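Local coordinates for protein bifunctional enzyme IspD/IspF (Campylobacter jejuni, PDB 1W55) that catalyses two non-consecutive steps of isoprenoid precursor biosynthesis, transferring the cytidylyl group of CTP to methylerythritol phosphate and later cyclising the phosphorylated product with release of CMP, at residues A[308-313]-A[341-346]. Residues are numbered along the deposited sequence; the frame is centred on the assembly and turned at random.
Sequences MAQSPK and TTTEKL. With MG (magnesium ion), chain B; C (cytidine-5'-monophosphate), chain C.
Ala309 N donates a nearly straight hydrogen bond of 3.0 Å to Thr341 O, the last link of a parallel strand pair before both strands run on into loops. The CG of Met308 and the methyl of Thr341 lie side by side on one face of the sheet, 4.1 Å from CG to CG2. The second hydrogen bond between the segments comes from a side chain: Gln310 OE1 accepts Lys345 N at 3.0 Å, the donor standing about 50° out of the amide plane. With its CG anti to the backbone N (chi1 -159°) and a bend at chi2, Gln310 swings its amide over Thr342, where CD and NE2 pack on CB. An amide suits this place, since OE1 takes the N-H of the type I' turn Thr343–Leu346 while NE2 donates to a water that in turn donates to Thr342 OG1. Inside that turn, Thr343 OG1 donates to Leu346 O in the carbonyl plane.

The joined loops hold CMP. Ala309 O receives the cytosine N4 at 3.0 Å, and Pro312 O, whose residue follows a cis peptide bond, takes a weaker bond from the same amino group, a pairing that suits cytosine. Thr342 N holds phosphate oxygen OP1 at 2.7 Å, consistent with the residue's assignment by similarity as a transition-state stabiliser; its OG1 lies doubtfully close to OP1. Thr341 OG1 binds magnesium at 2.3 Å and donates to Thr342 O, which orients the hydroxyl; Asp217 of a second subunit binds the same metal.

This IspF site thus forms where strands 298-308 and 336-341 end, at a subunit boundary. Met308 packs on Ile349 of helix 347-350 and on Ala356 of strand 354-365, and touches Phe216 of the second subunit beside bound geranyl diphosphate.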
loop_
_atom_site.group_PDB
_atom_site.type_symbol
_atom_site.label_atom_id
_atom_site.label_comp_id
_atom_site.label_asym_id
_atom_site.label_seq_id
_atom_site.Cartn_x
_atom_site.Cartn_y
_atom_site.Cartn_z
ATOM N N MET A 308 43.911 -0.740 26.295
ATOM C CA MET A 308 45.329 -0.584 26.030
ATOM C C MET A 308 46.081 -0.836 27.330
ATOM O O MET A 308 46.006 -0.056 28.287
ATOM C CB MET A 308 45.611 0.791 25.433
ATOM C CG MET A 308 44.763 1.066 24.169
ATOM S SD MET A 308 44.228 2.797 23.931
ATOM C CE MET A 308 45.608 3.622 24.310
ATOM N N ALA A 309 46.768 -1.970 27.369
ATOM C CA ALA A 309 47.472 -2.396 28.571
ATOM C C ALA A 309 48.622 -3.333 28.225
ATOM O O ALA A 309 48.444 -4.320 27.495
ATOM C CB ALA A 309 46.512 -3.073 29.539
ATOM N N GLN A 310 49.798 -3.020 28.752
ATOM C CA GLN A 310 50.947 -3.910 28.629
ATOM C C GLN A 310 50.702 -5.232 29.374
ATOM O O GLN A 310 51.013 -6.311 28.850
ATOM C CB GLN A 310 52.220 -3.211 29.110
ATOM C CG GLN A 310 53.502 -3.817 28.569
ATOM C CD GLN A 310 53.609 -3.759 27.052
ATOM O OE1 GLN A 310 53.408 -2.712 26.445
ATOM N NE2 GLN A 310 53.949 -4.889 26.442
ATOM N N SER A 311 50.107 -5.135 30.567
ATOM C CA SER A 311 49.753 -6.291 31.396
ATOM C C SER A 311 48.551 -5.937 32.275
ATOM O O SER A 311 48.275 -4.756 32.480
ATOM C CB SER A 311 50.939 -6.689 32.301
ATOM O OG SER A 311 52.115 -6.921 31.544
ATOM N N PRO A 312 47.826 -6.933 32.784
ATOM C CA PRO A 312 47.986 -8.344 32.414
ATOM C C PRO A 312 47.260 -8.679 31.122
ATOM O O PRO A 312 46.551 -7.815 30.593
ATOM C CB PRO A 312 47.329 -9.083 33.583
ATOM C CG PRO A 312 46.332 -8.154 34.109
ATOM C CD PRO A 312 46.778 -6.752 33.798
ATOM N N LYS A 313 47.449 -9.902 30.627
ATOM C CA LYS A 313 46.769 -10.389 29.428
ATOM C C LYS A 313 45.293 -10.580 29.732
ATOM O O LYS A 313 44.937 -11.206 30.723
ATOM C CB LYS A 313 47.387 -11.710 28.936
ATOM C CG LYS A 313 47.818 -11.660 27.467
ATOM C CD LYS A 313 47.757 -13.018 26.773
ATOM C CE LYS A 313 47.728 -12.869 25.236
ATOM N NZ LYS A 313 48.921 -12.157 24.652
ATOM N N THR A 341 45.181 -4.445 23.343
ATOM C CA THR A 341 46.495 -4.370 22.716
ATOM C C THR A 341 47.514 -3.855 23.732
ATOM O O THR A 341 47.154 -3.138 24.676
ATOM C CB THR A 341 46.471 -3.464 21.436
ATOM O OG1 THR A 341 47.786 -3.412 20.859
ATOM C CG2 THR A 341 46.185 -1.983 21.794
ATOM N N THR A 342 48.775 -4.240 23.565
ATOM C CA THR A 342 49.859 -3.557 24.273
ATOM C C THR A 342 50.310 -2.382 23.406
ATOM O O THR A 342 49.809 -2.198 22.292
ATOM C CB THR A 342 51.053 -4.499 24.554
ATOM O OG1 THR A 342 51.722 -4.807 23.323
ATOM C CG2 THR A 342 50.596 -5.892 25.104
ATOM N N THR A 343 51.248 -1.589 23.911
ATOM C CA THR A 343 51.867 -0.543 23.103
ATOM C C THR A 343 53.338 -0.849 22.839
ATOM O O THR A 343 54.136 0.062 22.644
ATOM C CB THR A 343 51.696 0.860 23.751
ATOM O OG1 THR A 343 52.328 0.886 25.038
ATOM C CG2 THR A 343 50.213 1.154 24.052
ATOM N N GLU A 344 53.689 -2.136 22.822
ATOM C CA GLU A 344 55.053 -2.571 22.496
ATOM C C GLU A 344 56.065 -1.977 23.462
ATOM O O GLU A 344 57.160 -1.579 23.048
ATOM C CB GLU A 344 55.442 -2.153 21.063
ATOM C CG GLU A 344 54.534 -2.677 19.971
ATOM C CD GLU A 344 54.338 -4.167 20.052
ATOM O OE1 GLU A 344 55.340 -4.911 19.946
ATOM O OE2 GLU A 344 53.181 -4.593 20.230
ATOM N N LYS A 345 55.666 -1.869 24.728
ATOM C CA LYS A 345 56.505 -1.318 25.788
ATOM C C LYS A 345 56.782 0.167 25.603
ATOM O O LYS A 345 57.704 0.704 26.203
ATOM C CB LYS A 345 57.818 -2.118 25.943
ATOM C CG LYS A 345 57.609 -3.596 26.280
ATOM C CD LYS A 345 58.880 -4.409 26.076
ATOM C CE LYS A 345 58.666 -5.873 26.453
ATOM N NZ LYS A 345 59.867 -6.732 26.168
ATOM N N LEU A 346 55.961 0.841 24.801
ATOM C CA LEU A 346 56.152 2.270 24.546
ATOM C C LEU A 346 55.214 3.162 25.349
ATOM O O LEU A 346 54.073 2.800 25.632
ATOM C CB LEU A 346 56.013 2.579 23.055
ATOM C CG LEU A 346 56.917 1.819 22.093
ATOM C CD1 LEU A 346 56.625 2.271 20.671
ATOM C CD2 LEU A 346 58.408 1.995 22.451
HETATM MG MG MG B . 48.734 -4.629 19.177
HETATM O OP3 C C . 49.152 -6.493 19.617
HETATM P P C C . 49.865 -7.008 20.830
HETATM O OP1 C C . 50.047 -5.979 21.899
HETATM O OP2 C C . 51.137 -7.720 20.468
HETATM O "O5'" C C . 48.880 -8.106 21.457
HETATM C "C5'" C C . 48.560 -9.304 20.765
HETATM C "C4'" C C . 47.222 -9.850 21.262
HETATM O "O4'" C C . 47.240 -10.116 22.673
HETATM C "C3'" C C . 46.035 -8.907 21.069
HETATM O "O3'" C C . 45.459 -9.018 19.770
HETATM C "C2'" C C . 45.066 -9.355 22.150
HETATM O "O2'" C C . 44.370 -10.517 21.706
HETATM C "C1'" C C . 45.956 -9.857 23.266
HETATM N N1 C C . 46.119 -8.974 24.448
HETATM C C2 C C . 45.392 -9.226 25.631
HETATM O O2 C C . 44.570 -10.167 25.665
HETATM N N3 C C . 45.566 -8.454 26.735
HETATM C C4 C C . 46.440 -7.419 26.718
HETATM N N4 C C . 46.621 -6.639 27.820
HETATM C C5 C C . 47.155 -7.147 25.559
HETATM C C6 C C . 46.988 -7.948 24.430
HETATM O O HOH W 1 54.373 -5.708 23.835
HETATM O O HOH W 2 50.598 -3.704 19.718
HETATM O O HOH W 3 49.153 -5.609 17.268
HETATM O O HOH W 4 46.855 -5.274 18.750
#